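Local coordinates for arylamine n-acetyltransferase (Mycobacterium smegmatis, PDB 1W5R), which transfers an acetyl group, as in its family from acetyl-coenzyme A, to arylamines by way of a catalytic triad, at residues V248-A251 against I252-F256; F242-A245 against A246-L249; Q269-V272 against A273-L276; A30-A33 against A34-S38. The protein carries 1 engineered substitution. One frame throughout, in Å; residues are numbered along the deposited sequence.

Overall arrangement
From the N terminus, contact 4 comes first, within helix 25-38, close to the start of the chain. The other three belong to the far part of the sequence: contact 2 turns from strand 236-242 into helix 245-255, contact 1 continues along that helix and shares Val248 and Leu249 with contact 2, and contact 3 follows on helix 268-274. Each is local to a continuous run of backbone, so none closes a long loop; contacts 1 and 2 overlap, and the rest lie in series. Contact 3 packs against contacts 1 and 2 through Val272 on Val248 and Leu249, joining the two helices. Contact 4 stands apart, its centre about 20 Å from that of contact 1.

Contact 1 of 4, residues V248-A251 against I252-F256; sequences VLDA and IVNRF
The carbonyl oxygen of Ala251 is held by two successive amides: Arg255 N at 2.8 Å and Phe256 N at 3.0 Å from Ala251 O. The second bond reaches five residues along the chain and meets the oxygen nearly head-on, whereas the first comes in bent, with an N-H...O angle of 133°. Upstream the bonds are those of a regular alpha helix: Ile252 N gives its hydrogen to Val248 O at 2.9 Å, Val253 N to Leu249 O, and Asn254 N to Asp250 O.

Side chains fill in around this backbone. The methyl end of Ile252 slants across Val248, with Ile252 CD1 4.0 Å from Val248 CG1; Val248 presents that branch because CG1 stands opposite its own backbone N (chi1 174°). A branch of Val253, CG2, rests 3.3 Å from Leu249 O. Arg255, extended from CG to NE, passes Ala251 with Arg255 CD 4.0 Å from Ala251 CB and carries its guanidinium off the turn, so that its methylenes do the packing. Phe256 brings CD1 to 3.5 Å from Ala251 O, the ring standing obliquely to that oxygen.

Beyond the helix turn, Phe256 leans on Tyr222 and Leu224 of strand 220-225, Arg255 packs on Arg233 of the second subunit, and Leu249 and Val253 both rest on Leu260. The combination of a four-residue and a five-residue bond at one carbonyl is that of an alpha helix that widens into a pi-type turn towards its C-terminal part.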
# COMPACT_ATOMS: atom_id res chain seq x y z
N VAL A 248 -2.31 9.15 -11.25
CA VAL A 248 -1.85 8.06 -12.11
C VAL A 248 -0.67 8.54 -12.95
O VAL A 248 0.38 7.90 -12.98
CB VAL A 248 -2.99 7.48 -12.99
CG1 VAL A 248 -2.42 6.45 -13.99
CG2 VAL A 248 -4.05 6.82 -12.13
N LEU A 249 -0.83 9.70 -13.60
CA LEU A 249 0.25 10.30 -14.35
C LEU A 249 1.50 10.61 -13.52
O LEU A 249 2.63 10.39 -13.98
CB LEU A 249 -0.23 11.54 -15.11
CG LEU A 249 -0.61 11.32 -16.57
CD1 LEU A 249 -1.94 10.60 -16.70
CD2 LEU A 249 -0.63 12.65 -17.32
N ASP A 250 1.31 11.08 -12.28
CA ASP A 250 2.45 11.27 -11.39
C ASP A 250 3.18 9.95 -11.13
O ASP A 250 4.41 9.93 -11.13
CB ASP A 250 2.05 11.93 -10.07
CG ASP A 250 3.19 11.91 -9.05
OD1 ASP A 250 3.10 11.14 -8.07
OD2 ASP A 250 4.20 12.64 -9.24
N ALA A 251 2.43 8.87 -10.91
CA ALA A 251 3.02 7.55 -10.69
C ALA A 251 3.80 7.11 -11.93
O ALA A 251 4.93 6.64 -11.83
CB ALA A 251 1.95 6.52 -10.32
N ILE A 252 3.19 7.31 -13.10
CA ILE A 252 3.82 6.94 -14.36
C ILE A 252 5.20 7.61 -14.52
O ILE A 252 6.19 6.97 -14.85
CB ILE A 252 2.89 7.26 -15.55
CG1 ILE A 252 1.72 6.26 -15.59
CG2 ILE A 252 3.65 7.26 -16.88
CD1 ILE A 252 0.63 6.62 -16.59
N VAL A 253 5.25 8.91 -14.23
CA VAL A 253 6.48 9.68 -14.41
C VAL A 253 7.52 9.41 -13.30
O VAL A 253 8.70 9.19 -13.58
CB VAL A 253 6.17 11.20 -14.49
CG1 VAL A 253 7.46 12.01 -14.66
CG2 VAL A 253 5.24 11.48 -15.64
N ASN A 254 7.06 9.42 -12.06
CA ASN A 254 7.97 9.43 -10.90
C ASN A 254 8.18 8.10 -10.19
O ASN A 254 9.24 7.86 -9.60
CB ASN A 254 7.55 10.54 -9.93
CG ASN A 254 7.66 11.92 -10.56
OD1 ASN A 254 6.67 12.62 -10.72
ND2 ASN A 254 8.87 12.30 -10.94
N ARG A 255 7.17 7.23 -10.22
CA ARG A 255 7.35 5.86 -9.74
C ARG A 255 7.97 4.99 -10.83
O ARG A 255 8.92 4.24 -10.58
CB ARG A 255 6.02 5.25 -9.29
CG ARG A 255 5.49 5.68 -7.92
CD ARG A 255 4.29 4.80 -7.56
NE ARG A 255 3.83 4.95 -6.18
CZ ARG A 255 4.05 4.07 -5.21
NH1 ARG A 255 4.75 2.96 -5.43
NH2 ARG A 255 3.57 4.31 -3.99
N PHE A 256 7.43 5.08 -12.05
CA PHE A 256 7.83 4.17 -13.13
C PHE A 256 8.89 4.72 -14.08
O PHE A 256 9.40 4.00 -14.95
CB PHE A 256 6.59 3.69 -13.89
CG PHE A 256 5.71 2.76 -13.09
CD1 PHE A 256 4.50 3.20 -12.56
CD2 PHE A 256 6.09 1.44 -12.86
CE1 PHE A 256 3.67 2.34 -11.83
CE2 PHE A 256 5.30 0.58 -12.12
CZ PHE A 256 4.07 1.02 -11.61

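Contact 2 of 4, residues F242-A245 against A246-L249; sequences FDSA and AQVL
Ser244 OG is approached by two N-H groups from the first turn of helix 245-255. Ala246 N gives it a weak, bent capping bond at 3.4 Å, which makes Ser244 the N-cap. The Gln247 amide comes in as well, but Gln247 NE2 lies only 2.5 Å from Ser244 OG, too close and too bent for the details of that bond to be trusted. Ser244 turns its hydroxyl in between its own backbone N and carbonyl carbon (chi1 75°), and Gln247 doubles back at chi2 (83°), carrying its amide towards the start of the helix.

The backbone takes over from there. Leu249 N to Ala245 O is short and almost straight, at 2.8 Å and 172°, while Val248 N reaches Ser244 O at 3.3 Å in a weak bond. Leu249 also brings a methyl, CD1, to 3.3 Å from Ala245 O.

On the strand side, Phe242 packs back on the helix. The ring atom CD2 of Phe242 touches Gln247 CB at 3.6 Å, and the backbone oxygen Gln247 O lies over one ring face, offset toward the rim. Phe242 CB meets the CG2 branch of Val248 at 3.9 Å.

The polar end of Asp243 looks outward to a salt bridge with Arg173 of the second subunit. Strand 236-242 pairs with Arg227 of its own chain through Phe242, and at this same residue forms an antiparallel ladder with a strand of the second subunit; the cap therefore lies where an intersubunit sheet hands over to helix 245-255, whose Ala245 and Ala246 pack on Gln269 of helix 268-274.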
# COMPACT_ATOMS: atom_id res chain seq x y z
N PHE A 242 -5.47 5.13 -6.73
CA PHE A 242 -5.37 6.55 -7.03
C PHE A 242 -6.73 7.17 -7.25
O PHE A 242 -7.66 6.54 -7.76
CB PHE A 242 -4.46 6.73 -8.25
CG PHE A 242 -3.04 6.35 -7.99
CD1 PHE A 242 -2.46 5.24 -8.64
CD2 PHE A 242 -2.27 7.05 -7.06
CE1 PHE A 242 -1.13 4.88 -8.37
CE2 PHE A 242 -0.95 6.70 -6.80
CZ PHE A 242 -0.38 5.61 -7.46
N ASP A 243 -6.85 8.43 -6.82
CA ASP A 243 -8.11 9.15 -6.89
C ASP A 243 -8.52 9.50 -8.31
O ASP A 243 -9.70 9.40 -8.64
CB ASP A 243 -8.02 10.44 -6.08
CG ASP A 243 -8.29 10.23 -4.60
OD1 ASP A 243 -8.58 9.09 -4.18
OD2 ASP A 243 -8.21 11.24 -3.86
N SER A 244 -7.54 9.89 -9.13
CA SER A 244 -7.78 10.49 -10.45
C SER A 244 -6.62 10.24 -11.42
O SER A 244 -5.56 9.73 -11.03
CB SER A 244 -7.99 12.01 -10.32
OG SER A 244 -6.74 12.66 -10.09
N ALA A 245 -6.81 10.65 -12.67
CA ALA A 245 -5.77 10.57 -13.69
C ALA A 245 -4.48 11.32 -13.35
O ALA A 245 -3.39 10.87 -13.70
CB ALA A 245 -6.31 11.00 -15.05
N ALA A 246 -4.57 12.47 -12.66
CA ALA A 246 -3.33 13.20 -12.31
C ALA A 246 -2.37 12.41 -11.44
O ALA A 246 -1.16 12.46 -11.66
CB ALA A 246 -3.64 14.57 -11.66
N GLN A 247 -2.91 11.71 -10.43
CA GLN A 247 -2.10 10.88 -9.55
C GLN A 247 -1.51 9.70 -10.32
O GLN A 247 -0.37 9.31 -10.09
CB GLN A 247 -2.90 10.37 -8.34
CG GLN A 247 -3.17 11.41 -7.26
CD GLN A 247 -4.38 12.28 -7.56
OE1 GLN A 247 -4.39 13.47 -7.24
NE2 GLN A 247 -5.40 11.70 -8.17
N VAL A 248 -2.31 9.15 -11.25
CA VAL A 248 -1.85 8.06 -12.11
C VAL A 248 -0.67 8.54 -12.95
O VAL A 248 0.38 7.90 -12.98
CB VAL A 248 -2.99 7.48 -12.99
CG1 VAL A 248 -2.42 6.45 -13.99
CG2 VAL A 248 -4.05 6.82 -12.13
N LEU A 249 -0.83 9.70 -13.60
CA LEU A 249 0.25 10.30 -14.35
C LEU A 249 1.50 10.61 -13.52
O LEU A 249 2.63 10.39 -13.98
CB LEU A 249 -0.23 11.54 -15.11
CG LEU A 249 -0.61 11.32 -16.57
CD1 LEU A 249 -1.94 10.60 -16.70
CD2 LEU A 249 -0.63 12.65 -17.32

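Contact 3 of 4, residues Q269-V272 against A273-L276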
# COMPACT_ATOMS: atom_id res chain seq x y z
N GLN A 269 -3.70 12.67 -20.17
CA GLN A 269 -4.43 12.71 -18.91
C GLN A 269 -5.90 12.36 -19.12
O GLN A 269 -6.46 11.58 -18.36
CB GLN A 269 -4.26 14.07 -18.21
CG GLN A 269 -4.53 14.01 -16.71
CD GLN A 269 -4.54 15.37 -16.05
OE1 GLN A 269 -3.58 15.74 -15.37
NE2 GLN A 269 -5.62 16.12 -16.25
N ALA A 270 -6.52 12.91 -20.17
CA ALA A 270 -7.92 12.63 -20.49
C ALA A 270 -8.16 11.17 -20.88
O ALA A 270 -9.19 10.60 -20.53
CB ALA A 270 -8.44 13.57 -21.58
N ARG A 271 -7.22 10.57 -21.60
CA ARG A 271 -7.41 9.18 -21.99
C ARG A 271 -7.22 8.24 -20.80
O ARG A 271 -7.95 7.26 -20.65
CB ARG A 271 -6.43 8.82 -23.12
CG ARG A 271 -6.48 7.36 -23.56
CD ARG A 271 -7.88 6.88 -24.00
NE ARG A 271 -7.79 5.51 -24.51
CZ ARG A 271 -8.77 4.61 -24.48
NH1 ARG A 271 -9.96 4.90 -23.94
NH2 ARG A 271 -8.54 3.40 -24.97
N VAL A 272 -6.24 8.55 -19.96
CA VAL A 272 -6.05 7.80 -18.72
C VAL A 272 -7.31 7.88 -17.85
O VAL A 272 -7.72 6.89 -17.24
CB VAL A 272 -4.78 8.27 -18.00
CG1 VAL A 272 -4.70 7.68 -16.59
CG2 VAL A 272 -3.57 7.85 -18.79
N ALA A 273 -7.96 9.05 -17.82
CA ALA A 273 -9.21 9.17 -17.06
C ALA A 273 -10.27 8.16 -17.51
O ALA A 273 -10.95 7.57 -16.68
CB ALA A 273 -9.75 10.59 -17.17
N GLU A 274 -10.36 7.91 -18.82
CA GLU A 274 -11.35 6.98 -19.37
C GLU A 274 -11.15 5.53 -18.91
O GLU A 274 -12.10 4.75 -18.89
CB GLU A 274 -11.32 7.00 -20.91
CG GLU A 274 -11.87 8.28 -21.49
CD GLU A 274 -11.82 8.34 -23.02
OE1 GLU A 274 -11.13 7.51 -23.65
OE2 GLU A 274 -12.48 9.23 -23.57
N VAL A 275 -9.91 5.20 -18.57
CA VAL A 275 -9.56 3.81 -18.28
C VAL A 275 -9.13 3.56 -16.82
O VAL A 275 -8.49 2.56 -16.52
CB VAL A 275 -8.48 3.27 -19.27
CG1 VAL A 275 -9.00 3.33 -20.70
CG2 VAL A 275 -7.17 4.02 -19.14
N LEU A 276 -9.53 4.43 -15.90
CA LEU A 276 -9.16 4.23 -14.50
C LEU A 276 -9.65 2.88 -14.00
O LEU A 276 -8.98 2.22 -13.19
CB LEU A 276 -9.75 5.34 -13.63
CG LEU A 276 -9.21 6.75 -13.87
CD1 LEU A 276 -9.92 7.72 -12.92
CD2 LEU A 276 -7.70 6.86 -13.69
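This is a helix-end contact near the C-terminal end of helix 268-274, close to the C terminus of the chain, where Arg271 and Glu274, three residues apart, form a salt bridge on the last turn. Arg271 NH1 gives a hydrogen to Glu274 OE1 at 2.9 Å, reaching the oxygen nearly in line with its C-O bond. The carboxylate sits at the guanidinium edge, a little out of its plane, and the two flat groups stand almost upright to one another, 84° apart. A bend at chi2 of Arg271 (55°) bows the chain round so that its tip comes back over the following turn, with Arg271 CD 3.3 Å from Glu274 OE1.

Val275 supports the same group from another direction: its CG1 branch lies over one guanidinium face, off-centre, 3.7 Å from Arg271 NH1. Arg271 NE is held separately by Leu47 O, and the side chain also touches Leu48, so edge, face and NE each have a neighbour and the rotation of the guanidinium should be well fixed.

The backbone tightens as the helix runs out. Ala273 N bonds to Gln269 O at 3.0 Å in the usual four-residue spacing; Glu274 N is shared weakly between Ala270 O and Arg271 O; and Val275 N reaches only three residues back, to Val272 O at 3.1 Å, coming from well above the carbonyl plane. Leu276 then lays CD2 3.6 Å from the same Val272 O.

On its inner side the helix is packed against helix 245-255, Val272 on Val248 and Leu249, while Leu276 pairs its backbone with Arg227, in the turn between strands 220-225 and 228-233.

Contact 4 of 4, residues A30-A33 against A34-S38; sequences AIVA and AHNRS
Arg37 curls back over the helix that carries it and lays its guanidinium flat above the carbonyl oxygen of Ala33, which sits 3.5 Å from the plane, close to the centre of the group. Two torsions do this: CG lies between the backbone N and the carbonyl carbon (chi1 71°), and the chain bends at chi3 (69°). Arg37 N also gives its hydrogen to Ala33 O. Arg37 NH1 is 3.8 Å from the methyl CB of Ala33 and forms a salt bridge with Asp218. NH2 gives a weak bond to a water in the guanidinium plane; the water donates to Ala30 O at 2.8 Å, so it ties the side chain to a carbonyl one turn further back.

His35 takes the other direction. With its CG opposite the backbone N (chi1 -172°) the ring projects from the helix to Tyr11 and His76, which bond to its two nitrogens, while His35 CB stays 3.3 Å from Ile31 O. Asn36 and Val32 run side by side, pointing the same way, and Asn36 CB is 3.4 Å from Val32 O.

Beneath these runs a regular alpha-helical ladder, exemplified by His35 N to Ile31 O at 2.8 Å, and Ser38 OG adds a side-chain bond to Ala34 O at 2.8 Å.

The helix lies largely buried: Ile31 packs on Leu80 and Leu87 of helix 73-87, Val32 and His35 on Val131, and Asn36 pairs its backbone with Val216 of strand 212-216.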
# COMPACT_ATOMS: atom_id res chain seq x y z
N ALA A 30 22.51 -11.19 -14.77
CA ALA A 30 22.69 -9.78 -14.44
C ALA A 30 21.88 -8.87 -15.36
O ALA A 30 21.28 -7.90 -14.90
CB ALA A 30 24.18 -9.41 -14.49
N ILE A 31 21.87 -9.19 -16.65
CA ILE A 31 21.13 -8.37 -17.62
C ILE A 31 19.62 -8.44 -17.37
O ILE A 31 18.96 -7.41 -17.36
CB ILE A 31 21.48 -8.76 -19.07
CG1 ILE A 31 22.91 -8.29 -19.40
CG2 ILE A 31 20.47 -8.14 -20.06
CD1 ILE A 31 23.33 -8.56 -20.82
N VAL A 32 19.09 -9.64 -17.15
CA VAL A 32 17.64 -9.79 -16.87
C VAL A 32 17.27 -8.95 -15.63
O VAL A 32 16.29 -8.21 -15.65
CB VAL A 32 17.26 -11.29 -16.68
CG1 VAL A 32 15.84 -11.45 -16.09
CG2 VAL A 32 17.36 -12.04 -18.00
N ALA A 33 18.06 -9.05 -14.56
CA ALA A 33 17.76 -8.30 -13.35
C ALA A 33 17.82 -6.79 -13.56
O ALA A 33 16.99 -6.04 -13.06
CB ALA A 33 18.71 -8.73 -12.21
N ALA A 34 18.82 -6.33 -14.32
CA ALA A 34 18.97 -4.91 -14.57
C ALA A 34 17.85 -4.38 -15.47
O ALA A 34 17.29 -3.30 -15.22
CB ALA A 34 20.34 -4.64 -15.21
N HIS A 35 17.52 -5.15 -16.49
CA HIS A 35 16.41 -4.81 -17.38
C HIS A 35 15.09 -4.73 -16.58
O HIS A 35 14.33 -3.75 -16.70
CB HIS A 35 16.33 -5.83 -18.52
CG HIS A 35 15.36 -5.48 -19.60
ND1 HIS A 35 15.76 -5.29 -20.91
CD2 HIS A 35 14.01 -5.33 -19.59
CE1 HIS A 35 14.70 -5.03 -21.66
NE2 HIS A 35 13.63 -5.04 -20.88
N ASN A 36 14.86 -5.73 -15.72
CA ASN A 36 13.65 -5.78 -14.90
C ASN A 36 13.42 -4.49 -14.13
O ASN A 36 12.29 -4.00 -14.04
CB ASN A 36 13.77 -6.90 -13.84
CG ASN A 36 13.49 -8.30 -14.38
OD1 ASN A 36 12.82 -8.52 -15.42
ND2 ASN A 36 13.96 -9.27 -13.65
N ARG A 37 14.48 -3.96 -13.52
CA ARG A 37 14.32 -2.80 -12.66
C ARG A 37 14.39 -1.46 -13.37
O ARG A 37 14.06 -0.44 -12.78
CB ARG A 37 15.33 -2.80 -11.49
CG ARG A 37 16.79 -2.52 -11.88
CD ARG A 37 17.70 -2.48 -10.67
NE ARG A 37 17.87 -3.80 -10.05
CZ ARG A 37 18.85 -4.66 -10.35
NH1 ARG A 37 18.90 -5.83 -9.70
NH2 ARG A 37 19.76 -4.37 -11.28
N SER A 38 14.86 -1.47 -14.62
CA SER A 38 15.17 -0.23 -15.34
C SER A 38 14.21 0.20 -16.44
O SER A 38 14.04 1.41 -16.66
CB SER A 38 16.57 -0.32 -15.97
OG SER A 38 17.58 -0.56 -14.99
O HOH W 1 21.88 -6.63 -12.48